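Local atomic coordinates of thymine dioxygenase (Neurospora crassa, PDB entry 5C3Q), a protein that probably oxidises the methyl group of thymine as a thymine-7-hydroxylase, a metal-dependent dioxygenase that uses 2-oxoglutarate as co-substrate. Residues 204-218 / 268-280. Residues are numbered along the deposited sequence; the frame is centred on the assembly and turned at random.
Sequences FKINPGQVRAGEHTD and IKSTVHRVVEPPK. With NI (nickel (II) ion), chain E; AKG (2-oxoglutaric acid), chain F; TDR (thymine), chain G; EDO (1,2-ethanediol), chain H.
His216 and His273 meet at one nickel ion, each binding it through NE2 at 2.2 Å, and Asp218 OD1 completes the protein's share of the site. O1 and O5 of 2-oxoglutarate and a water that also donates to Asp218 OD2 fill the remaining positions; Thr223 and Asn255 bond OD2 too. Both histidines set CG between backbone N and carbonyl carbon (chi1 63° and 52°), bringing ND1 back to the chain: His216 ND1 donates to Gly214 O at 2.7 Å, His273 ND1 to Thr271 O. The Asp218 carboxylate stands nearly upright to the His273 ring. This is the HXD...H facial triad of the double-stranded beta-helix dioxygenases, its histidines on antiparallel strands 213-216 and 273-275 and Asp218 just past the first. Backbone bonds pair His216 with His273 in both directions; further along, Arg212 N and Ala213 N converge on Val275 O from one face of its carbonyl, a classic bulge. Val275 sets CG2 3.5 Å from 2-oxoglutarate C5 and also against Ala213 CB. Beyond the strands, Glu277 CG sits 3.3 Å from the centroid of the Phe204 ring, over its face, in a CH-pi contact, with its carboxylate plane only 8° from the ring's. An alanine at Phe204 would remove that platform and is likely to leave the Glu277 chain freer to turn, despite its bond to His285.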
loop_
_atom_site.group_PDB
_atom_site.type_symbol
_atom_site.label_atom_id
_atom_site.label_comp_id
_atom_site.label_asym_id
_atom_site.label_seq_id
_atom_site.Cartn_x
_atom_site.Cartn_y
_atom_site.Cartn_z
ATOM N N PHE A 204 1.954 -3.554 -24.388
ATOM C CA PHE A 204 2.769 -2.437 -23.906
ATOM C C PHE A 204 3.493 -1.675 -25.028
ATOM O O PHE A 204 3.932 -0.545 -24.823
ATOM C CB PHE A 204 3.770 -2.933 -22.856
ATOM C CG PHE A 204 3.119 -3.441 -21.596
ATOM C CD1 PHE A 204 2.724 -4.768 -21.481
ATOM C CD2 PHE A 204 2.888 -2.586 -20.526
ATOM C CE1 PHE A 204 2.117 -5.232 -20.324
ATOM C CE2 PHE A 204 2.280 -3.044 -19.368
ATOM C CZ PHE A 204 1.893 -4.368 -19.266
ATOM N N LYS A 205 3.620 -2.296 -26.201
ATOM C CA LYS A 205 4.155 -1.625 -27.400
ATOM C C LYS A 205 3.046 -0.981 -28.228
ATOM O O LYS A 205 3.222 0.115 -28.760
ATOM C CB LYS A 205 4.929 -2.605 -28.282
ATOM C CG LYS A 205 6.285 -3.024 -27.732
ATOM C CD LYS A 205 7.220 -3.493 -28.842
ATOM C CE LYS A 205 6.625 -4.631 -29.664
ATOM N NZ LYS A 205 7.551 -5.103 -30.731
ATOM N N ILE A 206 1.912 -1.669 -28.349
ATOM C CA ILE A 206 0.736 -1.116 -29.032
ATOM C C ILE A 206 0.251 0.146 -28.311
ATOM O O ILE A 206 -0.116 1.132 -28.955
ATOM C CB ILE A 206 -0.418 -2.145 -29.110
ATOM C CG1 ILE A 206 -0.039 -3.308 -30.038
ATOM C CG2 ILE A 206 -1.702 -1.489 -29.613
ATOM C CD1 ILE A 206 -0.947 -4.517 -29.923
ATOM N N ASN A 207 0.242 0.092 -26.979
ATOM C CA ASN A 207 -0.119 1.233 -26.140
ATOM C C ASN A 207 1.113 1.784 -25.421
ATOM O O ASN A 207 1.396 1.388 -24.289
ATOM C CB ASN A 207 -1.168 0.816 -25.099
ATOM C CG ASN A 207 -2.434 0.254 -25.724
ATOM O OD1 ASN A 207 -2.845 0.667 -26.806
ATOM N ND2 ASN A 207 -3.067 -0.690 -25.033
ATOM N N PRO A 208 1.864 2.693 -26.069
ATOM C CA PRO A 208 3.029 3.234 -25.357
ATOM C C PRO A 208 2.607 4.075 -24.147
ATOM O O PRO A 208 1.640 4.838 -24.232
ATOM C CB PRO A 208 3.749 4.081 -26.415
ATOM C CG PRO A 208 2.758 4.325 -27.500
ATOM C CD PRO A 208 1.698 3.266 -27.418
ATOM N N GLY A 209 3.314 3.910 -23.033
ATOM C CA GLY A 209 2.929 4.530 -21.764
ATOM C C GLY A 209 2.054 3.635 -20.896
ATOM O O GLY A 209 1.759 3.974 -19.750
ATOM N N GLN A 210 1.644 2.493 -21.443
ATOM C CA GLN A 210 0.824 1.506 -20.736
ATOM C C GLN A 210 1.532 0.953 -19.499
ATOM O O GLN A 210 2.673 0.522 -19.590
ATOM C CB GLN A 210 0.517 0.342 -21.689
ATOM C CG GLN A 210 -0.245 -0.823 -21.087
ATOM C CD GLN A 210 -1.722 -0.532 -20.979
ATOM O OE1 GLN A 210 -2.460 -0.645 -21.964
ATOM N NE2 GLN A 210 -2.168 -0.157 -19.784
ATOM N N VAL A 211 0.851 0.949 -18.355
ATOM C CA VAL A 211 1.387 0.305 -17.144
ATOM C C VAL A 211 0.343 -0.571 -16.453
ATOM O O VAL A 211 -0.822 -0.607 -16.855
ATOM C CB VAL A 211 1.969 1.331 -16.144
ATOM C CG1 VAL A 211 3.143 2.067 -16.769
ATOM C CG2 VAL A 211 0.908 2.319 -15.670
ATOM N N ARG A 212 0.780 -1.301 -15.428
ATOM C CA ARG A 212 -0.126 -2.097 -14.607
ATOM C C ARG A 212 -0.706 -1.247 -13.473
ATOM O O ARG A 212 -1.891 -1.359 -13.162
ATOM C CB ARG A 212 0.577 -3.357 -14.080
ATOM C CG ARG A 212 0.429 -4.543 -15.023
ATOM C CD ARG A 212 1.129 -5.799 -14.521
ATOM N NE ARG A 212 0.546 -7.005 -15.112
ATOM C CZ ARG A 212 1.070 -8.228 -15.047
ATOM N NH1 ARG A 212 2.222 -8.452 -14.420
ATOM N NH2 ARG A 212 0.431 -9.240 -15.620
ATOM N N ALA A 213 0.130 -0.404 -12.866
ATOM C CA ALA A 213 -0.325 0.597 -11.892
ATOM C C ALA A 213 0.454 1.896 -12.069
ATOM O O ALA A 213 1.680 1.901 -11.989
ATOM C CB ALA A 213 -0.169 0.085 -10.469
ATOM N N GLY A 214 -0.263 2.997 -12.301
ATOM C CA GLY A 214 0.362 4.300 -12.527
ATOM C C GLY A 214 1.160 4.796 -11.335
ATOM O O GLY A 214 0.853 4.462 -10.188
ATOM N N GLU A 215 2.192 5.592 -11.609
ATOM C CA GLU A 215 3.024 6.155 -10.556
ATOM C C GLU A 215 2.202 7.008 -9.588
ATOM O O GLU A 215 1.293 7.741 -9.988
ATOM C CB GLU A 215 4.197 6.959 -11.134
ATOM C CG GLU A 215 3.823 8.205 -11.926
ATOM C CD GLU A 215 5.044 8.969 -12.409
ATOM O OE1 GLU A 215 6.066 8.329 -12.726
ATOM O OE2 GLU A 215 4.983 10.215 -12.485
ATOM N N HIS A 216 2.523 6.892 -8.305
ATOM C CA HIS A 216 1.789 7.599 -7.271
ATOM C C HIS A 216 2.529 7.512 -5.948
ATOM O O HIS A 216 3.502 6.762 -5.819
ATOM C CB HIS A 216 0.413 6.961 -7.097
ATOM C CG HIS A 216 0.484 5.549 -6.624
ATOM N ND1 HIS A 216 0.887 4.515 -7.439
ATOM C CD2 HIS A 216 0.253 5.004 -5.409
ATOM C CE1 HIS A 216 0.882 3.390 -6.752
ATOM N NE2 HIS A 216 0.503 3.658 -5.519
ATOM N N THR A 217 2.064 8.290 -4.979
ATOM C CA THR A 217 2.416 8.096 -3.580
ATOM C C THR A 217 1.178 7.584 -2.849
ATOM O O THR A 217 0.040 7.899 -3.237
ATOM C CB THR A 217 2.898 9.402 -2.921
ATOM O OG1 THR A 217 1.901 10.421 -3.067
ATOM C CG2 THR A 217 4.203 9.883 -3.546
ATOM N N ASP A 218 1.393 6.782 -1.810
ATOM C CA ASP A 218 0.302 6.331 -0.948
ATOM C C ASP A 218 -0.080 7.459 0.004
ATOM O O ASP A 218 0.727 8.356 0.264
ATOM C CB ASP A 218 0.697 5.071 -0.170
ATOM C CG ASP A 218 0.819 3.832 -1.058
ATOM O OD1 ASP A 218 0.498 3.880 -2.266
ATOM O OD2 ASP A 218 1.236 2.783 -0.533
ATOM N N ILE A 268 10.412 11.533 7.641
ATOM C CA ILE A 268 10.107 10.268 6.979
ATOM C C ILE A 268 9.642 10.539 5.547
ATOM O O ILE A 268 8.897 11.490 5.304
ATOM C CB ILE A 268 9.052 9.470 7.768
ATOM C CG1 ILE A 268 9.708 8.895 9.033
ATOM C CG2 ILE A 268 8.454 8.360 6.903
ATOM C CD1 ILE A 268 8.757 8.297 10.041
ATOM N N LYS A 269 10.095 9.704 4.609
ATOM C CA LYS A 269 9.832 9.901 3.182
ATOM C C LYS A 269 8.640 9.078 2.707
ATOM O O LYS A 269 8.476 7.932 3.116
ATOM C CB LYS A 269 11.054 9.500 2.336
ATOM C CG LYS A 269 12.397 9.998 2.841
ATOM C CD LYS A 269 12.500 11.513 2.844
ATOM C CE LYS A 269 13.859 11.949 3.375
ATOM N NZ LYS A 269 14.086 13.409 3.268
ATOM N N SER A 270 7.815 9.673 1.847
ATOM C CA SER A 270 6.787 8.945 1.115
ATOM C C SER A 270 7.208 8.940 -0.345
ATOM O O SER A 270 7.252 9.988 -0.982
ATOM C CB SER A 270 5.418 9.603 1.263
ATOM O OG SER A 270 4.450 8.867 0.527
ATOM N N THR A 271 7.518 7.758 -0.864
ATOM C CA THR A 271 8.257 7.635 -2.121
ATOM C C THR A 271 7.361 7.167 -3.257
ATOM O O THR A 271 6.482 6.319 -3.066
ATOM C CB THR A 271 9.440 6.667 -1.934
ATOM O OG1 THR A 271 10.242 7.137 -0.845
ATOM C CG2 THR A 271 10.307 6.570 -3.182
ATOM N N VAL A 272 7.606 7.728 -4.439
ATOM C CA VAL A 272 6.826 7.433 -5.630
ATOM C C VAL A 272 7.135 6.009 -6.078
ATOM O O VAL A 272 8.296 5.593 -6.093
ATOM C CB VAL A 272 7.139 8.432 -6.768
ATOM C CG1 VAL A 272 6.416 8.058 -8.059
ATOM C CG2 VAL A 272 6.762 9.854 -6.351
ATOM N N HIS A 273 6.086 5.269 -6.428
ATOM C CA HIS A 273 6.222 3.908 -6.918
ATOM C C HIS A 273 5.143 3.591 -7.951
ATOM O O HIS A 273 4.160 4.318 -8.084
ATOM C CB HIS A 273 6.177 2.911 -5.754
ATOM C CG HIS A 273 4.999 3.088 -4.853
ATOM N ND1 HIS A 273 4.852 4.179 -4.023
ATOM C CD2 HIS A 273 3.908 2.314 -4.654
ATOM C CE1 HIS A 273 3.720 4.069 -3.354
ATOM N NE2 HIS A 273 3.130 2.947 -3.720
ATOM N N ARG A 274 5.348 2.501 -8.686
ATOM C CA ARG A 274 4.464 2.111 -9.776
ATOM C C ARG A 274 4.603 0.616 -10.016
ATOM O O ARG A 274 5.467 -0.033 -9.424
ATOM C CB ARG A 274 4.814 2.881 -11.055
ATOM C CG ARG A 274 6.121 2.454 -11.707
ATOM C CD ARG A 274 6.534 3.388 -12.830
ATOM N NE ARG A 274 7.740 2.908 -13.500
ATOM C CZ ARG A 274 8.250 3.425 -14.615
ATOM N NH1 ARG A 274 7.669 4.458 -15.215
ATOM N NH2 ARG A 274 9.347 2.898 -15.141
ATOM N N VAL A 275 3.750 0.076 -10.883
ATOM C CA VAL A 275 3.896 -1.301 -11.342
ATOM C C VAL A 275 3.903 -1.307 -12.868
ATOM O O VAL A 275 2.976 -0.803 -13.500
ATOM C CB VAL A 275 2.780 -2.227 -10.821
ATOM C CG1 VAL A 275 3.069 -3.675 -11.203
ATOM C CG2 VAL A 275 2.649 -2.116 -9.309
ATOM N N VAL A 276 4.960 -1.879 -13.442
ATOM C CA VAL A 276 5.120 -1.965 -14.891
ATOM C C VAL A 276 5.260 -3.430 -15.288
ATOM O O VAL A 276 4.997 -4.321 -14.480
ATOM C CB VAL A 276 6.334 -1.135 -15.383
ATOM C CG1 VAL A 276 6.108 0.341 -15.097
ATOM C CG2 VAL A 276 7.637 -1.609 -14.743
ATOM N N GLU A 277 5.648 -3.678 -16.536
ATOM C CA GLU A 277 5.992 -5.023 -16.981
ATOM C C GLU A 277 7.015 -5.654 -16.049
ATOM O O GLU A 277 7.910 -4.966 -15.557
ATOM C CB GLU A 277 6.577 -4.989 -18.395
ATOM C CG GLU A 277 5.540 -4.911 -19.496
ATOM C CD GLU A 277 6.166 -5.017 -20.871
ATOM O OE1 GLU A 277 6.040 -6.086 -21.502
ATOM O OE2 GLU A 277 6.802 -4.036 -21.307
ATOM N N PRO A 278 6.890 -6.969 -15.800
ATOM C CA PRO A 278 7.969 -7.664 -15.097
ATOM C C PRO A 278 9.274 -7.566 -15.892
ATOM O O PRO A 278 9.229 -7.547 -17.120
ATOM C CB PRO A 278 7.487 -9.118 -15.035
ATOM C CG PRO A 278 6.024 -9.083 -15.317
ATOM C CD PRO A 278 5.757 -7.853 -16.124
ATOM N N PRO A 279 10.430 -7.513 -15.205
ATOM C CA PRO A 279 11.714 -7.299 -15.894
ATOM C C PRO A 279 12.220 -8.453 -16.782
ATOM O O PRO A 279 13.322 -8.353 -17.327
ATOM C CB PRO A 279 12.695 -7.037 -14.737
ATOM C CG PRO A 279 12.069 -7.680 -13.549
ATOM C CD PRO A 279 10.588 -7.534 -13.738
ATOM N N LYS A 280 11.435 -9.519 -16.942
ATOM C CA LYS A 280 11.825 -10.655 -17.784
ATOM C C LYS A 280 11.168 -10.598 -19.163
ATOM O O LYS A 280 10.017 -10.177 -19.290
ATOM C CB LYS A 280 11.471 -11.984 -17.101
ATOM C CG LYS A 280 9.977 -12.237 -16.913
ATOM C CD LYS A 280 9.702 -13.638 -16.388
ATOM C CE LYS A 280 9.974 -14.704 -17.439
ATOM N NZ LYS A 280 9.388 -16.019 -17.058
HETATM NI NI NI E . 0.965 2.351 -3.797
HETATM C C1 AKG F . -1.140 0.424 -4.608
HETATM O O1 AKG F . -1.145 1.564 -4.072
HETATM O O2 AKG F . -2.191 -0.229 -4.766
HETATM C C2 AKG F . 0.131 -0.154 -5.074
HETATM O O5 AKG F . 1.148 0.535 -5.079
HETATM C C3 AKG F . 0.171 -1.595 -5.547
HETATM C C4 AKG F . 1.605 -2.036 -5.826
HETATM C C5 AKG F . 1.673 -3.494 -6.216
HETATM O O3 AKG F . 2.747 -4.099 -6.015
HETATM O O4 AKG F . 0.681 -4.052 -6.733
HETATM N N1 TDR G . -6.443 4.129 -1.771
HETATM C C2 TDR G . -6.264 4.353 -0.354
HETATM O O2 TDR G . -7.205 4.219 0.404
HETATM N N3 TDR G . -4.967 4.731 0.157
HETATM C C4 TDR G . -3.855 4.884 -0.725
HETATM O O4 TDR G . -2.774 5.201 -0.259
HETATM C C5 TDR G . -4.027 4.662 -2.170
HETATM C CM5 TDR G . -2.901 4.812 -3.143
HETATM C C6 TDR G . -5.350 4.284 -2.675
HETATM C C1 EDO H . 13.781 8.350 -1.902
HETATM O O1 EDO H . 14.334 9.219 -2.898
HETATM C C2 EDO H . 12.972 9.184 -0.916
HETATM O O2 EDO H . 11.671 9.466 -1.450
HETATM O O HOH W 1 4.070 -6.671 -13.304
HETATM O O HOH W 2 5.649 6.211 -14.664
HETATM O O HOH W 3 4.121 6.384 -1.034
HETATM O O HOH W 4 1.300 0.878 -2.186
#